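Local structure of Exo-arabinanase (Penicillium chrysogenum, 3A72) at residues L154-K158 with G159-C163. The protein probably trims arabinan from chain ends as an exo-acting glycoside hydrolase that cleaves alpha-L-arabinofuranosyl linkages, and is captured here with arabinobiose bound. Numbering follows the deposited sequence.
Sequences LLANK and GKLIC
L161 CD1 covers one face of the peptide plane that follows L155, 3.7 Å from L155 O. I162 CB sits at the carbonyl edge, close to that plane and 3.5 Å from L155 O, while I162 CD1 rises toward the other face. I162 N bonds L155 O at 2.8 Å, tilted 25° from the carbonyl plane, and L155 N returns a bond to I162 O. At the turn, N157 N bonds K160 O at 2.9 Å; K160 N in turn hydrogen-bonds N157 O from above its carbonyl plane, 52° out of it and not along a lone pair. N157 ND2 donates to a water at 2.8 Å, which K160 NZ contacts only weakly; the stronger partner of K160 is E246, in a salt bridge. On the face of L154, A156, L161 and C163, L154 CD2 rests 3.7 Å from C163 CB. L161 CD2 is 4.2 Å from L154 CD2, and L161 CD1 meets A156 CB. On the other face, with CG anti to the backbone N (chi1 178°), L155 CD2 lies alongside I162 CD1, 4.0 Å away. K158 and G159, both with positive phi, form the corners of a type I' turn, and G159 N bonds E90. This is a tight two-residue hairpin between the first two strands of a four-stranded antiparallel sheet, consistent with a blade of the sialidase-like propeller. Paired backbone bonds thus hold the strands together, F84 and Y86 of strand 82-87 and Y218 of strand 218-225 pack its two faces between neighbouring sheets, and E90 and E246 tie the polar turn.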
ATOM      1  N   LEU A 154       3.329  -6.272  -1.701  1.00  4.63           N
ATOM      2  CA  LEU A 154       3.831  -7.404  -2.482  1.00  4.81           C
ATOM      3  C   LEU A 154       4.658  -6.939  -3.686  1.00  4.36           C
ATOM      4  O   LEU A 154       4.266  -6.001  -4.369  1.00  5.16           O
ATOM      5  CB  LEU A 154       2.679  -8.273  -3.000  1.00  5.15           C
ATOM      6  CG  LEU A 154       1.769  -8.902  -1.937  1.00  5.17           C
ATOM      7  CD1 LEU A 154       0.637  -9.674  -2.574  1.00  5.44           C
ATOM      8  CD2 LEU A 154       2.538  -9.828  -0.984  1.00  7.08           C
ATOM      9  N   LEU A 155       5.753  -7.649  -3.944  1.00  4.86           N
ATOM     10  CA  LEU A 155       6.624  -7.346  -5.077  1.00  5.12           C
ATOM     11  C   LEU A 155       7.286  -8.639  -5.529  1.00  5.15           C
ATOM     12  O   LEU A 155       7.872  -9.345  -4.672  1.00  6.17           O
ATOM     13  CB  LEU A 155       7.653  -6.324  -4.674  1.00  6.44           C
ATOM     14  CG  LEU A 155       8.699  -5.904  -5.743  1.00  7.75           C
ATOM     15  CD1 LEU A 155       8.973  -4.402  -5.702  1.00 12.83           C
ATOM     16  CD2 LEU A 155       9.949  -6.671  -5.589  1.00 11.82           C
ATOM     17  N   ALA A 156       7.243  -8.986  -6.785  1.00  5.60           N
ATOM     18  CA  ALA A 156       7.940 -10.146  -7.334  1.00  6.20           C
ATOM     19  C   ALA A 156       9.278  -9.732  -7.935  1.00  7.12           C
ATOM     20  O   ALA A 156       9.420  -8.663  -8.525  1.00  8.24           O
ATOM     21  CB  ALA A 156       7.088 -10.841  -8.384  1.00  7.61           C
ATOM     22  N   ASN A 157      10.241 -10.651  -7.847  1.00  7.40           N
ATOM     23  CA  ASN A 157      11.548 -10.473  -8.444  1.00  8.05           C
ATOM     24  C   ASN A 157      12.182 -11.849  -8.612  1.00  9.06           C
ATOM     25  O   ASN A 157      12.178 -12.626  -7.660  1.00  9.65           O
ATOM     26  CB  ASN A 157      12.425  -9.626  -7.563  1.00  8.90           C
ATOM     27  CG  ASN A 157      13.781  -9.375  -8.174  1.00  8.92           C
ATOM     28  OD1 ASN A 157      13.889  -8.901  -9.324  1.00 10.90           O
ATOM     29  ND2 ASN A 157      14.805  -9.704  -7.402  1.00 11.54           N
ATOM     30  N   LYS A 158      12.708 -12.131  -9.794  1.00 10.69           N
ATOM     31  CA  LYS A 158      13.491 -13.344 -10.015  1.00 11.75           C
ATOM     32  C   LYS A 158      12.763 -14.599  -9.550  1.00 11.45           C
ATOM     33  O   LYS A 158      13.339 -15.496  -8.913  1.00 12.83           O
ATOM     34  CB  LYS A 158      14.880 -13.260  -9.366  1.00 18.86           C
ATOM     35  CG  LYS A 158      15.733 -12.156  -9.959  1.00 27.86           C
ATOM     36  CD  LYS A 158      17.158 -11.928  -9.493  1.00 46.04           C
ATOM     37  CE  LYS A 158      17.763 -12.494  -8.234  1.00 64.29           C
ATOM     38  NZ  LYS A 158      19.188 -12.113  -7.924  1.00 75.04           N
ATOM     39  N   GLY A 159      11.488 -14.724  -9.909  1.00 10.72           N
ATOM     40  CA  GLY A 159      10.735 -15.899  -9.650  1.00 11.05           C
ATOM     41  C   GLY A 159      10.274 -16.058  -8.219  1.00  9.45           C
ATOM     42  O   GLY A 159       9.756 -17.133  -7.855  1.00 11.03           O
ATOM     43  N   LYS A 160      10.430 -15.030  -7.409  1.00  8.35           N
ATOM     44  CA  LYS A 160      10.036 -15.032  -6.013  1.00  8.34           C
ATOM     45  C   LYS A 160       9.035 -13.911  -5.756  1.00  7.47           C
ATOM     46  O   LYS A 160       9.044 -12.895  -6.459  1.00  8.60           O
ATOM     47  CB  LYS A 160      11.259 -14.788  -5.119  1.00  9.95           C
ATOM     48  CG  LYS A 160      12.337 -15.855  -5.273  1.00 12.16           C
ATOM     49  CD  LYS A 160      13.632 -15.479  -4.506  1.00 17.15           C
ATOM     50  CE  LYS A 160      14.464 -14.414  -5.234  1.00 21.94           C
ATOM     51  NZ  LYS A 160      15.678 -14.100  -4.361  1.00 25.62           N
ATOM     52  N   LEU A 161       8.234 -14.110  -4.735  1.00  7.07           N
ATOM     53  CA  LEU A 161       7.374 -13.058  -4.243  1.00  6.25           C
ATOM     54  C   LEU A 161       7.850 -12.627  -2.841  1.00  5.80           C
ATOM     55  O   LEU A 161       8.057 -13.501  -1.981  1.00  6.85           O
ATOM     56  CB  LEU A 161       5.916 -13.480  -4.173  1.00  6.62           C
ATOM     57  CG  LEU A 161       4.909 -12.410  -3.793  1.00  6.78           C
ATOM     58  CD1 LEU A 161       4.793 -11.382  -4.893  1.00  7.64           C
ATOM     59  CD2 LEU A 161       3.551 -12.993  -3.483  1.00  8.53           C
ATOM     60  N   ILE A 162       8.019 -11.330  -2.693  1.00  5.70           N
ATOM     61  CA  ILE A 162       8.385 -10.721  -1.446  1.00  5.36           C
ATOM     62  C   ILE A 162       7.149 -10.046  -0.855  1.00  5.30           C
ATOM     63  O   ILE A 162       6.438  -9.310  -1.554  1.00  5.82           O
ATOM     64  CB  ILE A 162       9.506  -9.680  -1.618  1.00  5.59           C
ATOM     65  CG1 ILE A 162      10.728 -10.265  -2.344  1.00  6.59           C
ATOM     66  CG2 ILE A 162       9.912  -9.061  -0.318  1.00  5.77           C
ATOM     67  CD1 ILE A 162      11.652  -9.176  -2.914  1.00  8.82           C
ATOM     68  N   CYS A 163       6.903 -10.274   0.439  1.00  5.02           N
ATOM     69  CA  CYS A 163       5.891  -9.527   1.175  1.00  4.90           C
ATOM     70  C   CYS A 163       6.603  -8.709   2.264  1.00  4.75           C
ATOM     71  O   CYS A 163       7.174  -9.268   3.184  1.00  5.25           O
ATOM     72  CB  CYS A 163       4.869 -10.440   1.826  1.00  5.19           C
ATOM     73  SG  CYS A 163       3.554  -9.500   2.656  1.00  6.51           S
TER
HETATM   74  O   HOH W   1      15.036 -10.706  -4.814  1.00 15.76           O